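Local coordinates for Alr1010 protein (Nostoc, PDB 3URG) that probably binds calcium as a cyanobacterial protein of the CcbP calcium-binding family, at residues M21-I34 with E131-Y144. Residues are numbered along the deposited sequence; the frame is centred on the assembly and turned at random.
Sequences MASVERDETREHRI and EAIADWLYWLARGY
Two helical segments that cross at nearly a right angle (-98°), 28-34 and 131-141, are joined here by a salt-bridge network built on Asp135, while the N-terminal loop, 21-27, runs over the C-terminal end of the second. Arg33 grips the Asp135 carboxylate side-on. Its NE meets OD1 at 2.8 Å, and its NH2 takes the syn lone pair of OD2. Arg30 NH1 reaches the same OD2 at 2.9 Å, but from above the carboxylate plane. Glu131 stacks its carboxylate on one face of the Arg33 guanidinium, CD 3.4 Å from CZ; the pairing is by charge, with no N-H aimed at the oxygens. Tyr138 stands in the middle. Arg30 CB makes a CH-pi contact with one ring face, and Arg142 CG covers the other. The Tyr138 OH donates to Glu31 OE2 at a very short 2.5 Å and accepts from Asp27 N at 2.9 Å. Tyr144 OH also donates to Glu31 OE2. The bend of Glu31 at chi2 (-76°) brings its carboxylate back to both hydroxyls. Arg142 NE in turn donates to Tyr144 OH, and its NH1 binds Val24 O in the carbonyl plane at 3.0 Å. Ala22 CB and Arg26 CG lie over opposite faces of this guanidinium. Past it, Ser23 N donates a hydrogen bond to Ala141 O at 2.9 Å, close to the Schellman turn at Gly143. Ile34 packs on Tyr138 and Trp139, and Trp139 meets Trp52 of helix 45-59 edge-to-face. Asp135 OD2 thus has two arginine donors and Glu31 OE2 two tyrosine donors. The two arginines would probably favour the charged form of Asp135. Directed polar bonds join the N-terminal segment to helix 131-141.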
ATOM      1  N   MET A  21      -4.772  15.068  11.177  1.00 85.38           N
ATOM      2  CA  MET A  21      -5.514  15.883  10.222  1.00 72.23           C
ATOM      3  C   MET A  21      -5.278  15.441   8.796  1.00 60.96           C
ATOM      4  O   MET A  21      -4.524  14.495   8.546  1.00 52.67           O
ATOM      5  CB  MET A  21      -5.083  17.339  10.342  1.00 78.52           C
ATOM      6  CG  MET A  21      -3.666  17.564   9.854  1.00 77.85           C
ATOM      7  SD  MET A  21      -3.004  19.156  10.370  1.00 91.84           S
ATOM      8  CE  MET A  21      -3.889  20.263   9.269  1.00 43.62           C
ATOM      9  N   ALA A  22      -5.902  16.159   7.861  1.00 54.37           N
ATOM     10  CA  ALA A  22      -5.807  15.847   6.436  1.00 45.60           C
ATOM     11  C   ALA A  22      -4.874  16.806   5.695  1.00 52.55           C
ATOM     12  O   ALA A  22      -4.905  18.015   5.927  1.00 54.58           O
ATOM     13  CB  ALA A  22      -7.197  15.863   5.798  1.00 53.42           C
ATOM     14  N   SER A  23      -4.067  16.270   4.782  1.00 44.87           N
ATOM     15  CA  SER A  23      -3.151  17.100   3.998  1.00 49.44           C
ATOM     16  C   SER A  23      -3.653  17.304   2.573  1.00 56.76           C
ATOM     17  O   SER A  23      -3.081  18.083   1.812  1.00 56.39           O
ATOM     18  CB  SER A  23      -1.737  16.500   3.986  1.00 57.96           C
ATOM     19  OG  SER A  23      -1.645  15.389   3.105  1.00 62.70           O
ATOM     20  N   VAL A  24      -4.721  16.596   2.214  1.00 56.04           N
ATOM     21  CA  VAL A  24      -5.364  16.787   0.918  1.00 50.10           C
ATOM     22  C   VAL A  24      -6.870  16.944   1.086  1.00 46.39           C
ATOM     23  O   VAL A  24      -7.450  16.492   2.078  1.00 43.69           O
ATOM     24  CB  VAL A  24      -5.064  15.627  -0.053  1.00 52.50           C
ATOM     25  CG1 VAL A  24      -3.562  15.391  -0.148  1.00 55.06           C
ATOM     26  CG2 VAL A  24      -5.776  14.357   0.394  1.00 51.32           C
ATOM     27  N   GLU A  25      -7.505  17.597   0.121  1.00 47.64           N
ATOM     28  CA  GLU A  25      -8.948  17.780   0.167  1.00 49.22           C
ATOM     29  C   GLU A  25      -9.641  16.470  -0.177  1.00 49.37           C
ATOM     30  O   GLU A  25      -9.045  15.583  -0.792  1.00 41.58           O
ATOM     31  CB  GLU A  25      -9.383  18.872  -0.813  1.00 66.38           C
ATOM     32  CG  GLU A  25      -8.881  20.267  -0.459  1.00 80.09           C
ATOM     33  CD  GLU A  25      -9.571  20.852   0.765  1.00 89.25           C
ATOM     34  OE1 GLU A  25      -9.992  22.027   0.701  1.00 94.91           O
ATOM     35  OE2 GLU A  25      -9.699  20.141   1.786  1.00 89.93           O
ATOM     36  N   ARG A  26     -10.899  16.347   0.225  1.00 49.21           N
ATOM     37  CA  ARG A  26     -11.685  15.179  -0.137  1.00 47.61           C
ATOM     38  C   ARG A  26     -11.661  14.965  -1.644  1.00 44.10           C
ATOM     39  O   ARG A  26     -11.743  15.925  -2.423  1.00 42.98           O
ATOM     40  CB  ARG A  26     -13.127  15.333   0.349  1.00 41.96           C
ATOM     41  CG  ARG A  26     -13.320  14.954   1.808  1.00 41.76           C
ATOM     42  CD  ARG A  26     -14.766  15.155   2.246  1.00 40.64           C
ATOM     43  NE  ARG A  26     -15.676  14.208   1.598  1.00 44.06           N
ATOM     44  CZ  ARG A  26     -16.081  13.067   2.150  1.00 47.21           C
ATOM     45  NH1 ARG A  26     -15.638  12.728   3.355  1.00 43.34           N
ATOM     46  NH2 ARG A  26     -16.915  12.260   1.503  1.00 37.24           N
ATOM     47  N   ASP A  27     -11.518  13.707  -2.051  1.00 37.07           N
ATOM     48  CA  ASP A  27     -11.703  13.316  -3.443  1.00 37.45           C
ATOM     49  C   ASP A  27     -12.891  12.364  -3.450  1.00 37.00           C
ATOM     50  O   ASP A  27     -12.770  11.221  -3.008  1.00 35.11           O
ATOM     51  CB  ASP A  27     -10.449  12.619  -3.997  1.00 42.11           C
ATOM     52  CG  ASP A  27     -10.610  12.186  -5.458  1.00 43.09           C
ATOM     53  OD1 ASP A  27     -11.718  11.783  -5.861  1.00 40.66           O
ATOM     54  OD2 ASP A  27      -9.621  12.244  -6.206  1.00 49.24           O
ATOM     55  N   GLU A  28     -14.037  12.829  -3.946  1.00 36.06           N
ATOM     56  CA  GLU A  28     -15.282  12.072  -3.792  1.00 37.59           C
ATOM     57  C   GLU A  28     -15.297  10.775  -4.596  1.00 40.29           C
ATOM     58  O   GLU A  28     -15.951   9.812  -4.217  1.00 35.82           O
ATOM     59  CB  GLU A  28     -16.502  12.940  -4.130  1.00 38.20           C
ATOM     60  CG  GLU A  28     -16.650  14.166  -3.244  1.00 39.36           C
ATOM     61  CD  GLU A  28     -16.748  13.819  -1.763  1.00 43.29           C
ATOM     62  OE1 GLU A  28     -17.148  12.682  -1.430  1.00 41.24           O
ATOM     63  OE2 GLU A  28     -16.430  14.693  -0.932  1.00 42.57           O
ATOM     64  N   THR A  29     -14.572  10.737  -5.707  1.00 38.10           N
ATOM     65  CA  THR A  29     -14.478   9.492  -6.455  1.00 34.99           C
ATOM     66  C   THR A  29     -13.782   8.421  -5.604  1.00 38.19           C
ATOM     67  O   THR A  29     -14.238   7.278  -5.523  1.00 35.20           O
ATOM     68  CB  THR A  29     -13.710   9.690  -7.774  1.00 41.23           C
ATOM     69  OG1 THR A  29     -14.348  10.711  -8.546  1.00 42.10           O
ATOM     70  CG2 THR A  29     -13.686   8.393  -8.573  1.00 44.05           C
ATOM     71  N   ARG A  30     -12.689   8.800  -4.949  1.00 35.73           N
ATOM     72  CA  ARG A  30     -11.971   7.851  -4.096  1.00 31.12           C
ATOM     73  C   ARG A  30     -12.811   7.490  -2.856  1.00 34.73           C
ATOM     74  O   ARG A  30     -12.882   6.324  -2.456  1.00 33.34           O
ATOM     75  CB  ARG A  30     -10.599   8.398  -3.693  1.00 28.54           C
ATOM     76  CG  ARG A  30      -9.654   8.691  -4.882  1.00 34.98           C
ATOM     77  CD  ARG A  30      -8.172   8.805  -4.463  1.00 35.45           C
ATOM     78  NE  ARG A  30      -7.360   9.316  -5.573  1.00 37.44           N
ATOM     79  CZ  ARG A  30      -6.884   8.555  -6.555  1.00 37.15           C
ATOM     80  NH1 ARG A  30      -7.117   7.250  -6.540  1.00 28.89           N
ATOM     81  NH2 ARG A  30      -6.184   9.089  -7.553  1.00 40.50           N
ATOM     82  N   GLU A  31     -13.458   8.489  -2.264  1.00 36.32           N
ATOM     83  CA  GLU A  31     -14.327   8.252  -1.112  1.00 34.87           C
ATOM     84  C   GLU A  31     -15.428   7.241  -1.440  1.00 35.34           C
ATOM     85  O   GLU A  31     -15.682   6.321  -0.671  1.00 32.62           O
ATOM     86  CB  GLU A  31     -14.940   9.569  -0.605  1.00 34.45           C
ATOM     87  CG  GLU A  31     -13.907  10.576  -0.071  1.00 40.56           C
ATOM     88  CD  GLU A  31     -13.375  10.215   1.310  1.00 39.72           C
ATOM     89  OE1 GLU A  31     -13.958   9.327   1.981  1.00 38.93           O
ATOM     90  OE2 GLU A  31     -12.375  10.829   1.729  1.00 38.07           O
ATOM     91  N   HIS A  32     -16.089   7.409  -2.580  1.00 35.34           N
ATOM     92  CA  HIS A  32     -17.164   6.485  -2.956  1.00 34.68           C
ATOM     93  C   HIS A  32     -16.622   5.067  -3.092  1.00 29.99           C
ATOM     94  O   HIS A  32     -17.233   4.106  -2.632  1.00 38.08           O
ATOM     95  CB  HIS A  32     -17.807   6.911  -4.278  1.00 37.62           C
ATOM     96  CG  HIS A  32     -18.908   6.008  -4.737  1.00 35.82           C
ATOM     97  ND1 HIS A  32     -20.139   5.960  -4.119  1.00 41.08           N
ATOM     98  CD2 HIS A  32     -18.976   5.137  -5.774  1.00 41.24           C
ATOM     99  CE1 HIS A  32     -20.911   5.089  -4.743  1.00 42.95           C
ATOM    100  NE2 HIS A  32     -20.226   4.571  -5.748  1.00 44.31           N
ATOM    101  N   ARG A  33     -15.472   4.946  -3.742  1.00 33.72           N
ATOM    102  CA  ARG A  33     -14.893   3.637  -4.000  1.00 32.48           C
ATOM    103  C   ARG A  33     -14.459   2.983  -2.688  1.00 36.50           C
ATOM    104  O   ARG A  33     -14.683   1.788  -2.468  1.00 36.94           O
ATOM    105  CB  ARG A  33     -13.711   3.755  -4.963  1.00 36.07           C
ATOM    106  CG  ARG A  33     -13.023   2.437  -5.242  1.00 34.02           C
ATOM    107  CD  ARG A  33     -12.187   2.515  -6.522  1.00 39.79           C
ATOM    108  NE  ARG A  33     -11.206   3.600  -6.490  1.00 34.95           N
ATOM    109  CZ  ARG A  33     -11.231   4.641  -7.317  1.00 38.83           C
ATOM    110  NH1 ARG A  33     -12.185   4.728  -8.234  1.00 42.74           N
ATOM    111  NH2 ARG A  33     -10.306   5.588  -7.231  1.00 32.86           N
ATOM    112  N   ILE A  34     -13.838   3.764  -1.812  1.00 31.43           N
ATOM    113  CA  ILE A  34     -13.418   3.228  -0.519  1.00 32.12           C
ATOM    114  C   ILE A  34     -14.628   2.746   0.279  1.00 35.10           C
ATOM    115  O   ILE A  34     -14.610   1.666   0.872  1.00 35.98           O
ATOM    116  CB  ILE A  34     -12.656   4.271   0.305  1.00 34.97           C
ATOM    117  CG1 ILE A  34     -11.263   4.497  -0.298  1.00 38.57           C
ATOM    118  CG2 ILE A  34     -12.556   3.822   1.775  1.00 37.40           C
ATOM    119  CD1 ILE A  34     -10.584   5.744   0.211  1.00 40.56           C
ATOM    120  N   GLU A 131      -4.325   2.921  -9.621  1.00 32.65           N
ATOM    121  CA  GLU A 131      -5.474   3.442  -8.887  1.00 32.70           C
ATOM    122  C   GLU A 131      -5.516   2.965  -7.429  1.00 36.78           C
ATOM    123  O   GLU A 131      -5.718   3.767  -6.507  1.00 37.15           O
ATOM    124  CB  GLU A 131      -6.767   3.063  -9.606  1.00 38.89           C
ATOM    125  CG  GLU A 131      -8.024   3.607  -8.945  1.00 37.15           C
ATOM    126  CD  GLU A 131      -9.258   3.263  -9.741  1.00 44.71           C
ATOM    127  OE1 GLU A 131      -9.887   2.229  -9.440  1.00 48.99           O
ATOM    128  OE2 GLU A 131      -9.588   4.023 -10.679  1.00 46.92           O
ATOM    129  N   ALA A 132      -5.323   1.664  -7.222  1.00 31.85           N
ATOM    130  CA  ALA A 132      -5.367   1.092  -5.872  1.00 32.51           C
ATOM    131  C   ALA A 132      -4.257   1.664  -4.999  1.00 33.70           C
ATOM    132  O   ALA A 132      -4.461   1.970  -3.834  1.00 28.65           O
ATOM    133  CB  ALA A 132      -5.274  -0.425  -5.922  1.00 32.21           C
ATOM    134  N   ILE A 133      -3.067   1.809  -5.556  1.00 33.43           N
ATOM    135  CA  ILE A 133      -2.002   2.448  -4.792  1.00 32.28           C
ATOM    136  C   ILE A 133      -2.353   3.893  -4.424  1.00 32.47           C
ATOM    137  O   ILE A 133      -2.154   4.312  -3.281  1.00 34.04           O
ATOM    138  CB  ILE A 133      -0.661   2.412  -5.548  1.00 31.08           C
ATOM    139  CG1 ILE A 133      -0.161   0.967  -5.655  1.00 26.72           C
ATOM    140  CG2 ILE A 133       0.373   3.249  -4.807  1.00 35.63           C
ATOM    141  CD1 ILE A 133       1.119   0.829  -6.503  1.00 35.63           C
ATOM    142  N   ALA A 134      -2.866   4.649  -5.399  1.00 33.68           N
ATOM    143  CA  ALA A 134      -3.317   6.022  -5.163  1.00 35.95           C
ATOM    144  C   ALA A 134      -4.429   6.114  -4.106  1.00 31.38           C
ATOM    145  O   ALA A 134      -4.492   7.081  -3.343  1.00 32.29           O
ATOM    146  CB  ALA A 134      -3.781   6.653  -6.466  1.00 39.15           C
ATOM    147  N   ASP A 135      -5.314   5.121  -4.075  1.00 28.90           N
ATOM    148  CA  ASP A 135      -6.404   5.115  -3.091  1.00 29.03           C
ATOM    149  C   ASP A 135      -5.809   4.977  -1.694  1.00 32.19           C
ATOM    150  O   ASP A 135      -6.253   5.623  -0.730  1.00 30.45           O
ATOM    151  CB  ASP A 135      -7.360   3.946  -3.343  1.00 27.59           C
ATOM    152  CG  ASP A 135      -8.337   4.199  -4.488  1.00 35.34           C
ATOM    153  OD1 ASP A 135      -8.926   3.206  -4.964  1.00 37.62           O
ATOM    154  OD2 ASP A 135      -8.525   5.363  -4.916  1.00 37.64           O
ATOM    155  N   TRP A 136      -4.812   4.109  -1.580  1.00 30.59           N
ATOM    156  CA  TRP A 136      -4.183   3.868  -0.280  1.00 30.09           C
ATOM    157  C   TRP A 136      -3.414   5.114   0.164  1.00 29.71           C
ATOM    158  O   TRP A 136      -3.534   5.555   1.302  1.00 30.53           O
ATOM    159  CB  TRP A 136      -3.254   2.640  -0.351  1.00 35.39           C
ATOM    160  CG  TRP A 136      -2.439   2.420   0.901  1.00 34.91           C
ATOM    161  CD1 TRP A 136      -1.079   2.398   0.997  1.00 30.79           C
ATOM    162  CD2 TRP A 136      -2.938   2.204   2.230  1.00 32.80           C
ATOM    163  NE1 TRP A 136      -0.697   2.175   2.295  1.00 32.43           N
ATOM    164  CE2 TRP A 136      -1.819   2.054   3.076  1.00 35.55           C
ATOM    165  CE3 TRP A 136      -4.220   2.126   2.786  1.00 30.27           C
ATOM    166  CZ2 TRP A 136      -1.939   1.825   4.449  1.00 34.98           C
ATOM    167  CZ3 TRP A 136      -4.338   1.889   4.164  1.00 32.05           C
ATOM    168  CH2 TRP A 136      -3.205   1.751   4.973  1.00 36.53           C
ATOM    169  N   LEU A 137      -2.622   5.683  -0.745  1.00 29.43           N
ATOM    170  CA  LEU A 137      -1.931   6.941  -0.462  1.00 31.87           C
ATOM    171  C   LEU A 137      -2.910   8.057  -0.066  1.00 37.84           C
ATOM    172  O   LEU A 137      -2.630   8.865   0.827  1.00 34.86           O
ATOM    173  CB  LEU A 137      -1.089   7.366  -1.670  1.00 31.55           C
ATOM    174  CG  LEU A 137       0.060   6.399  -1.972  1.00 41.40           C
ATOM    175  CD1 LEU A 137       0.847   6.812  -3.223  1.00 46.39           C
ATOM    176  CD2 LEU A 137       0.975   6.312  -0.759  1.00 43.43           C
ATOM    177  N   TYR A 138      -4.065   8.092  -0.725  1.00 32.64           N
ATOM    178  CA  TYR A 138      -5.090   9.071  -0.391  1.00 34.53           C
ATOM    179  C   TYR A 138      -5.636   8.872   1.028  1.00 35.20           C
ATOM    180  O   TYR A 138      -5.765   9.824   1.792  1.00 33.40           O
ATOM    181  CB  TYR A 138      -6.231   9.011  -1.416  1.00 30.25           C
ATOM    182  CG  TYR A 138      -7.462   9.794  -0.996  1.00 33.99           C
ATOM    183  CD1 TYR A 138      -8.557   9.151  -0.433  1.00 32.86           C
ATOM    184  CD2 TYR A 138      -7.537  11.173  -1.190  1.00 37.47           C
ATOM    185  CE1 TYR A 138      -9.693   9.867  -0.040  1.00 32.13           C
ATOM    186  CE2 TYR A 138      -8.670  11.891  -0.811  1.00 36.29           C
ATOM    187  CZ  TYR A 138      -9.739  11.233  -0.233  1.00 35.70           C
ATOM    188  OH  TYR A 138     -10.866  11.948   0.145  1.00 37.46           O
ATOM    189  N   TRP A 139      -5.970   7.631   1.363  1.00 33.90           N
ATOM    190  CA  TRP A 139      -6.446   7.286   2.699  1.00 33.93           C
ATOM    191  C   TRP A 139      -5.487   7.808   3.782  1.00 36.15           C
ATOM    192  O   TRP A 139      -5.915   8.406   4.776  1.00 30.45           O
ATOM    193  CB  TRP A 139      -6.621   5.759   2.775  1.00 29.30           C
ATOM    194  CG  TRP A 139      -6.877   5.156   4.137  1.00 30.60           C
ATOM    195  CD1 TRP A 139      -5.939   4.781   5.050  1.00 32.59           C
ATOM    196  CD2 TRP A 139      -8.148   4.789   4.692  1.00 31.70           C
ATOM    197  NE1 TRP A 139      -6.550   4.230   6.156  1.00 34.14           N
ATOM    198  CE2 TRP A 139      -7.903   4.218   5.953  1.00 34.47           C
ATOM    199  CE3 TRP A 139      -9.474   4.902   4.248  1.00 29.17           C
ATOM    200  CZ2 TRP A 139      -8.931   3.771   6.782  1.00 32.62           C
ATOM    201  CZ3 TRP A 139     -10.486   4.450   5.069  1.00 29.07           C
ATOM    202  CH2 TRP A 139     -10.211   3.895   6.318  1.00 36.05           C
ATOM    203  N   LEU A 140      -4.189   7.605   3.572  1.00 35.25           N
ATOM    204  CA  LEU A 140      -3.182   8.031   4.553  1.00 30.91           C
ATOM    205  C   LEU A 140      -3.085   9.554   4.600  1.00 30.43           C
ATOM    206  O   LEU A 140      -3.063  10.152   5.669  1.00 41.23           O
ATOM    207  CB  LEU A 140      -1.821   7.436   4.197  1.00 32.50           C
ATOM    208  CG  LEU A 140      -1.747   5.919   4.374  1.00 34.56           C
ATOM    209  CD1 LEU A 140      -0.433   5.365   3.844  1.00 34.99           C
ATOM    210  CD2 LEU A 140      -1.932   5.562   5.839  1.00 37.55           C
ATOM    211  N   ALA A 141      -3.052  10.170   3.425  1.00 35.41           N
ATOM    212  CA  ALA A 141      -3.005  11.622   3.311  1.00 40.64           C
ATOM    213  C   ALA A 141      -4.181  12.279   4.041  1.00 42.45           C
ATOM    214  O   ALA A 141      -4.053  13.378   4.587  1.00 41.98           O
ATOM    215  CB  ALA A 141      -3.005  12.024   1.849  1.00 37.41           C
ATOM    216  N   ARG A 142      -5.332  11.616   4.044  1.00 41.74           N
ATOM    217  CA  ARG A 142      -6.508  12.200   4.675  1.00 37.98           C
ATOM    218  C   ARG A 142      -6.413  12.058   6.189  1.00 38.77           C
ATOM    219  O   ARG A 142      -7.188  12.665   6.934  1.00 35.45           O
ATOM    220  CB  ARG A 142      -7.809  11.561   4.143  1.00 37.91           C
ATOM    221  CG  ARG A 142      -8.218  12.022   2.748  1.00 40.03           C
ATOM    222  CD  ARG A 142      -8.730  13.459   2.764  1.00 37.54           C
ATOM    223  NE  ARG A 142      -9.929  13.569   3.588  1.00 38.46           N
ATOM    224  CZ  ARG A 142     -10.476  14.717   3.956  1.00 44.72           C
ATOM    225  NH1 ARG A 142      -9.930  15.866   3.568  1.00 45.16           N
ATOM    226  NH2 ARG A 142     -11.565  14.713   4.716  1.00 40.62           N
ATOM    227  N   GLY A 143      -5.459  11.265   6.652  1.00 39.65           N
ATOM    228  CA  GLY A 143      -5.313  11.056   8.078  1.00 40.87           C
ATOM    229  C   GLY A 143      -6.223   9.964   8.605  1.00 42.44           C
ATOM    230  O   GLY A 143      -6.411   9.835   9.811  1.00 45.57           O
ATOM    231  N   TYR A 144      -6.797   9.169   7.709  1.00 32.13           N
ATOM    232  CA  TYR A 144      -7.662   8.078   8.142  1.00 38.84           C
ATOM    233  C   TYR A 144      -6.818   6.968   8.755  1.00 35.07           C
ATOM    234  O   TYR A 144      -5.696   6.732   8.328  1.00 36.40           O
ATOM    235  CB  TYR A 144      -8.475   7.506   6.971  1.00 38.69           C
ATOM    236  CG  TYR A 144      -9.366   8.512   6.266  1.00 40.23           C
ATOM    237  CD1 TYR A 144      -9.868   9.619   6.938  1.00 37.04           C
ATOM    238  CD2 TYR A 144      -9.714   8.345   4.929  1.00 37.85           C
ATOM    239  CE1 TYR A 144     -10.680  10.538   6.299  1.00 42.97           C
ATOM    240  CE2 TYR A 144     -10.523   9.263   4.278  1.00 36.35           C
ATOM    241  CZ  TYR A 144     -11.002  10.355   4.971  1.00 38.19           C
ATOM    242  OH  TYR A 144     -11.811  11.271   4.334  1.00 38.26           O
TER